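Long-range contacts in succinate-semialdehyde dehydrogenase (Streptococcus pyogenes MGAS1882, PDB 4OGD), which probably oxidises succinic semialdehyde to succinate with NADP+ as cofactor, as an aldehyde dehydrogenase of the GabD type: residues A[290-295]-A[339-344]; A[246-251]-A[280-285]. All blocks are in the same frame, centred on the assembly; numbering follows the deposited sequence.

Contact 1 (A[290-295]-A[339-344]); sequences AKWGDP and GHFVMP
Trp-292 lies against Phe-341, Met-343 and Pro-344 where short runs of two irregular loops of the aldehyde dehydrogenase fold pass in nearly opposite directions (174° between 290-293 and 341-344). One loop follows helix 276-288; the other leads into strand 345-348 of the seven-stranded mixed sheet. No hydrogen bond joins 290-295 to 339-344, and the contact is almost wholly apolar. Trp-292 CB starts it, meeting Phe-341 CD1 at 3.8 Å. From there the indole runs toward the strand end of the opposing loop, because CG sits between the backbone N and the carbonyl carbon (chi1 50°). Its six-membered ring then reaches the proline: CE3 is 4.1 Å and CZ3 3.9 Å from Pro-344 CD, while Met-343 CB covers one face of the indole. The five-membered ring and the Phe-341 ring are inclined to each other at 49°, centroids 5.8 Å apart. Beside the indole, Ala-290 CB touches Pro-344 CG at 3.6 Å. Ile-335 also touches Trp-292, and His-337 meets Phe-341 edge-to-face. At the other end of the contact, the carbonyl oxygen of Gly-293 lies in the plane of the Phe-341 ring, at its edge, with O 3.2 Å from CZ.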
loop_
_atom_site.group_PDB
_atom_site.type_symbol
_atom_site.label_atom_id
_atom_site.label_comp_id
_atom_site.label_asym_id
_atom_site.label_seq_id
_atom_site.Cartn_x
_atom_site.Cartn_y
_atom_site.Cartn_z
ATOM N N ALA A 290 -29.665 24.001 16.530
ATOM C CA ALA A 290 -28.912 24.487 15.375
ATOM C C ALA A 290 -29.359 25.862 14.899
ATOM O O ALA A 290 -30.556 26.137 14.781
ATOM C CB ALA A 290 -28.993 23.494 14.228
ATOM N N LYS A 291 -28.387 26.721 14.617
ATOM C CA LYS A 291 -28.674 28.030 14.051
ATOM C C LYS A 291 -27.939 28.169 12.731
ATOM O O LYS A 291 -26.725 28.395 12.708
ATOM C CB LYS A 291 -28.238 29.134 15.012
ATOM C CG LYS A 291 -28.574 30.534 14.523
ATOM C CD LYS A 291 -28.542 31.545 15.657
ATOM C CE LYS A 291 -29.007 32.909 15.170
ATOM N NZ LYS A 291 -28.250 33.312 13.956
ATOM N N TRP A 292 -28.659 28.011 11.627
ATOM C CA TRP A 292 -28.036 28.163 10.317
ATOM C C TRP A 292 -27.946 29.616 9.911
ATOM O O TRP A 292 -28.716 30.458 10.384
ATOM C CB TRP A 292 -28.750 27.345 9.236
ATOM C CG TRP A 292 -30.229 27.536 9.193
ATOM C CD1 TRP A 292 -30.916 28.487 8.494
ATOM C CD2 TRP A 292 -31.209 26.746 9.874
ATOM N NE1 TRP A 292 -32.269 28.338 8.707
ATOM C CE2 TRP A 292 -32.473 27.275 9.549
ATOM C CE3 TRP A 292 -31.139 25.638 10.731
ATOM C CZ2 TRP A 292 -33.662 26.733 10.048
ATOM C CZ3 TRP A 292 -32.319 25.100 11.229
ATOM C CH2 TRP A 292 -33.564 25.650 10.886
ATOM N N GLY A 293 -26.991 29.911 9.039
ATOM C CA GLY A 293 -26.821 31.266 8.555
ATOM C C GLY A 293 -25.423 31.536 8.046
ATOM O O GLY A 293 -24.728 30.630 7.580
ATOM N N ASP A 294 -25.029 32.800 8.138
ATOM C CA ASP A 294 -23.744 33.292 7.651
ATOM C C ASP A 294 -22.584 32.576 8.350
ATOM O O ASP A 294 -22.387 32.756 9.541
ATOM C CB ASP A 294 -23.697 34.799 7.945
ATOM C CG ASP A 294 -22.429 35.464 7.461
ATOM O OD1 ASP A 294 -21.517 34.769 6.963
ATOM O OD2 ASP A 294 -22.342 36.708 7.595
ATOM N N PRO A 295 -21.799 31.766 7.613
ATOM C CA PRO A 295 -20.712 31.044 8.296
ATOM C C PRO A 295 -19.603 31.954 8.847
ATOM O O PRO A 295 -18.810 31.500 9.673
ATOM C CB PRO A 295 -20.160 30.113 7.205
ATOM C CG PRO A 295 -20.490 30.803 5.921
ATOM C CD PRO A 295 -21.841 31.463 6.170
ATOM N N GLY A 339 -28.263 30.304 -0.324
ATOM C CA GLY A 339 -27.149 29.465 0.095
ATOM C C GLY A 339 -27.552 28.003 0.120
ATOM O O GLY A 339 -28.732 27.687 0.199
ATOM N N HIS A 340 -26.580 27.101 0.071
ATOM C CA HIS A 340 -26.902 25.680 -0.073
ATOM C C HIS A 340 -27.270 25.001 1.246
ATOM O O HIS A 340 -26.675 23.990 1.628
ATOM C CB HIS A 340 -25.736 24.955 -0.743
ATOM C CG HIS A 340 -25.196 25.677 -1.938
ATOM N ND1 HIS A 340 -25.986 26.028 -3.013
ATOM C CD2 HIS A 340 -23.953 26.134 -2.217
ATOM C CE1 HIS A 340 -25.248 26.662 -3.908
ATOM N NE2 HIS A 340 -24.011 26.738 -3.450
ATOM N N PHE A 341 -28.276 25.537 1.931
ATOM C CA PHE A 341 -28.640 25.057 3.265
ATOM C C PHE A 341 -29.537 23.815 3.292
ATOM O O PHE A 341 -30.498 23.699 2.524
ATOM C CB PHE A 341 -29.315 26.175 4.065
ATOM C CG PHE A 341 -28.369 27.254 4.520
ATOM C CD1 PHE A 341 -27.585 27.067 5.645
ATOM C CD2 PHE A 341 -28.273 28.451 3.828
ATOM C CE1 PHE A 341 -26.715 28.047 6.076
ATOM C CE2 PHE A 341 -27.401 29.446 4.247
ATOM C CZ PHE A 341 -26.619 29.242 5.378
ATOM N N VAL A 342 -29.216 22.902 4.204
ATOM C CA VAL A 342 -30.061 21.755 4.524
ATOM C C VAL A 342 -30.270 21.771 6.034
ATOM O O VAL A 342 -29.308 21.877 6.798
ATOM C CB VAL A 342 -29.385 20.424 4.088
ATOM C CG1 VAL A 342 -30.194 19.208 4.559
ATOM C CG2 VAL A 342 -29.200 20.393 2.577
ATOM N N MET A 343 -31.518 21.700 6.490
ATOM C CA MET A 343 -31.742 21.729 7.934
ATOM C C MET A 343 -31.404 20.381 8.556
ATOM O O MET A 343 -31.505 19.347 7.888
ATOM C CB MET A 343 -33.177 22.149 8.286
ATOM C CG MET A 343 -34.183 21.022 8.371
ATOM S SD MET A 343 -35.770 21.616 9.016
ATOM C CE MET A 343 -35.461 21.598 10.776
ATOM N N PRO A 344 -30.970 20.389 9.824
ATOM C CA PRO A 344 -30.715 19.137 10.541
ATOM C C PRO A 344 -31.960 18.264 10.491
ATOM O O PRO A 344 -33.064 18.734 10.764
ATOM C CB PRO A 344 -30.436 19.606 11.967
ATOM C CG PRO A 344 -29.900 20.996 11.794
ATOM C CD PRO A 344 -30.707 21.567 10.667
#

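Contact 2 (A[246-251]-A[280-285]); sequences QLEKVL and KELLTK
Leu-282 pushes its two methyls between Leu-247, Glu-248 and Leu-251, forming the apolar centre of a helix-helix packing on one face of the seven-stranded sheet of the aldehyde dehydrogenase fold. The axes of 246-251 and 280-285 approach to 10.1 Å and run in the same general sense, with a crossing angle of -41°. Leu-282 CG is anti to the backbone N (chi1 -179°), which carries the branch across the gap: CD2 lies 3.7 Å from Leu-251 CD1 and 4.1 Å from Leu-247 CD2. On the sheet side, Leu-283 CD1 adds a looser touch to Leu-251 CD1 at 4.2 Å, and both these leucines rest on Phe-269 of strand 268-272. Leu-247 reaches the neighbouring strand 235-238 through Phe-236 and Ile-238. Farther out, Leu-282 CD1 packs obliquely across the Glu-248 side chain, 3.8 Å from CG and 3.6 Å from the carboxylate carbon CD. The extended chains of Glu-248 and Lys-285 then meet at about a right angle and close the polar edge with a salt bridge. Its hydrogen bond runs from Lys-285 NZ to Glu-248 OE2 over 2.7 Å, using the syn lone pair of that oxygen.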
loop_
_atom_site.group_PDB
_atom_site.type_symbol
_atom_site.label_atom_id
_atom_site.label_comp_id
_atom_site.label_asym_id
_atom_site.label_seq_id
_atom_site.Cartn_x
_atom_site.Cartn_y
_atom_site.Cartn_z
ATOM N N GLN A 246 -22.889 13.015 29.675
ATOM C CA GLN A 246 -21.737 13.176 28.805
ATOM C C GLN A 246 -22.120 12.951 27.352
ATOM O O GLN A 246 -21.591 13.604 26.458
ATOM C CB GLN A 246 -20.614 12.239 29.238
ATOM C CG GLN A 246 -20.008 12.654 30.567
ATOM C CD GLN A 246 -19.622 14.126 30.579
ATOM O OE1 GLN A 246 -20.146 14.914 31.369
ATOM N NE2 GLN A 246 -18.705 14.503 29.694
ATOM N N LEU A 247 -23.059 12.040 27.125
ATOM C CA LEU A 247 -23.576 11.792 25.785
ATOM C C LEU A 247 -24.142 13.063 25.157
ATOM O O LEU A 247 -23.785 13.435 24.034
ATOM C CB LEU A 247 -24.655 10.713 25.839
ATOM C CG LEU A 247 -25.340 10.370 24.522
ATOM C CD1 LEU A 247 -24.321 9.877 23.512
ATOM C CD2 LEU A 247 -26.421 9.325 24.756
ATOM N N GLU A 248 -25.028 13.736 25.881
ATOM C CA GLU A 248 -25.678 14.927 25.342
ATOM C C GLU A 248 -24.662 15.980 24.899
ATOM O O GLU A 248 -24.842 16.654 23.886
ATOM C CB GLU A 248 -26.643 15.524 26.370
ATOM C CG GLU A 248 -27.312 16.817 25.905
ATOM C CD GLU A 248 -28.470 17.231 26.794
ATOM O OE1 GLU A 248 -28.765 16.509 27.772
ATOM O OE2 GLU A 248 -29.092 18.272 26.506
ATOM N N LYS A 249 -23.577 16.095 25.651
ATOM C CA LYS A 249 -22.597 17.143 25.406
ATOM C C LYS A 249 -21.799 16.969 24.117
ATOM O O LYS A 249 -21.227 17.935 23.613
ATOM C CB LYS A 249 -21.670 17.274 26.614
ATOM C CG LYS A 249 -22.433 17.727 27.856
ATOM C CD LYS A 249 -21.571 17.818 29.095
ATOM C CE LYS A 249 -22.355 18.516 30.206
ATOM N NZ LYS A 249 -21.571 18.665 31.459
ATOM N N VAL A 250 -21.763 15.752 23.576
ATOM C CA VAL A 250 -20.978 15.520 22.364
ATOM C C VAL A 250 -21.818 15.372 21.100
ATOM O O VAL A 250 -21.274 15.351 19.992
ATOM C CB VAL A 250 -20.040 14.293 22.492
ATOM C CG1 VAL A 250 -19.273 14.334 23.807
ATOM C CG2 VAL A 250 -20.819 12.989 22.352
ATOM N N LEU A 251 -23.139 15.289 21.246
ATOM C CA LEU A 251 -23.983 14.936 20.101
ATOM C C LEU A 251 -23.973 15.948 18.952
ATOM O O LEU A 251 -23.912 15.550 17.787
ATOM C CB LEU A 251 -25.424 14.624 20.528
ATOM C CG LEU A 251 -25.691 13.301 21.248
ATOM C CD1 LEU A 251 -27.166 13.210 21.597
ATOM C CD2 LEU A 251 -25.281 12.082 20.417
ATOM N N LYS A 280 -34.194 9.269 20.762
ATOM C CA LYS A 280 -34.910 10.023 19.735
ATOM C C LYS A 280 -35.169 11.423 20.251
ATOM O O LYS A 280 -34.924 12.413 19.560
ATOM C CB LYS A 280 -36.250 9.376 19.376
ATOM C CG LYS A 280 -36.161 8.167 18.457
ATOM C CD LYS A 280 -37.473 7.959 17.699
ATOM C CE LYS A 280 -38.671 7.984 18.641
ATOM N NZ LYS A 280 -39.928 7.558 17.959
ATOM N N GLU A 281 -35.647 11.502 21.487
ATOM C CA GLU A 281 -35.932 12.801 22.090
ATOM C C GLU A 281 -34.683 13.645 22.329
ATOM O O GLU A 281 -34.694 14.862 22.118
ATOM C CB GLU A 281 -36.710 12.615 23.389
ATOM C CG GLU A 281 -38.184 12.415 23.138
ATOM C CD GLU A 281 -38.721 13.432 22.148
ATOM O OE1 GLU A 281 -39.272 13.015 21.104
ATOM O OE2 GLU A 281 -38.576 14.650 22.406
ATOM N N LEU A 282 -33.608 12.998 22.770
ATOM C CA LEU A 282 -32.363 13.705 23.032
ATOM C C LEU A 282 -31.751 14.259 21.749
ATOM O O LEU A 282 -31.352 15.426 21.700
ATOM C CB LEU A 282 -31.362 12.796 23.745
ATOM C CG LEU A 282 -30.022 13.448 24.079
ATOM C CD1 LEU A 282 -30.243 14.631 25.005
ATOM C CD2 LEU A 282 -29.091 12.446 24.723
ATOM N N LEU A 283 -31.673 13.431 20.707
ATOM C CA LEU A 283 -31.079 13.880 19.448
ATOM C C LEU A 283 -31.927 14.989 18.811
ATOM O O LEU A 283 -31.399 15.942 18.229
ATOM C CB LEU A 283 -30.886 12.704 18.480
ATOM C CG LEU A 283 -30.019 13.012 17.251
ATOM C CD1 LEU A 283 -28.575 13.248 17.669
ATOM C CD2 LEU A 283 -30.088 11.888 16.221
ATOM N N THR A 284 -33.244 14.872 18.952
ATOM C CA THR A 284 -34.155 15.917 18.495
ATOM C C THR A 284 -33.897 17.239 19.219
ATOM O O THR A 284 -33.822 18.303 18.592
ATOM C CB THR A 284 -35.621 15.487 18.686
ATOM O OG1 THR A 284 -35.888 14.343 17.858
ATOM C CG2 THR A 284 -36.565 16.625 18.295
ATOM N N LYS A 285 -33.744 17.163 20.537
ATOM C CA LYS A 285 -33.453 18.341 21.352
ATOM C C LYS A 285 -32.177 19.025 20.879
ATOM O O LYS A 285 -32.135 20.244 20.690
ATOM C CB LYS A 285 -33.301 17.933 22.817
ATOM C CG LYS A 285 -32.887 19.071 23.748
ATOM C CD LYS A 285 -32.518 18.532 25.120
ATOM C CE LYS A 285 -32.131 19.632 26.083
ATOM N NZ LYS A 285 -31.546 19.053 27.322
#

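How the contacts relate
Contact 2 closes before contact 1 opens, so the two follow one another in series along the chain. Helix 276-288 connects them: it supplies 280-285 to contact 2 and, soon after its end, the chain enters 290-295 of contact 1. Their centres are 19 Å apart and their nearest atoms about 6 Å, without touching. The seven-stranded mixed sheet provides a second connection, since 339-344 runs directly into strand 345-348, whose Ile-346 meets Leu-283 and Thr-284 of contact 2. Thus helix 276-288 packs on strand 345-348 through Leu-283 and Thr-284, while the chain just past that helix packs on the loop that leads into the same strand.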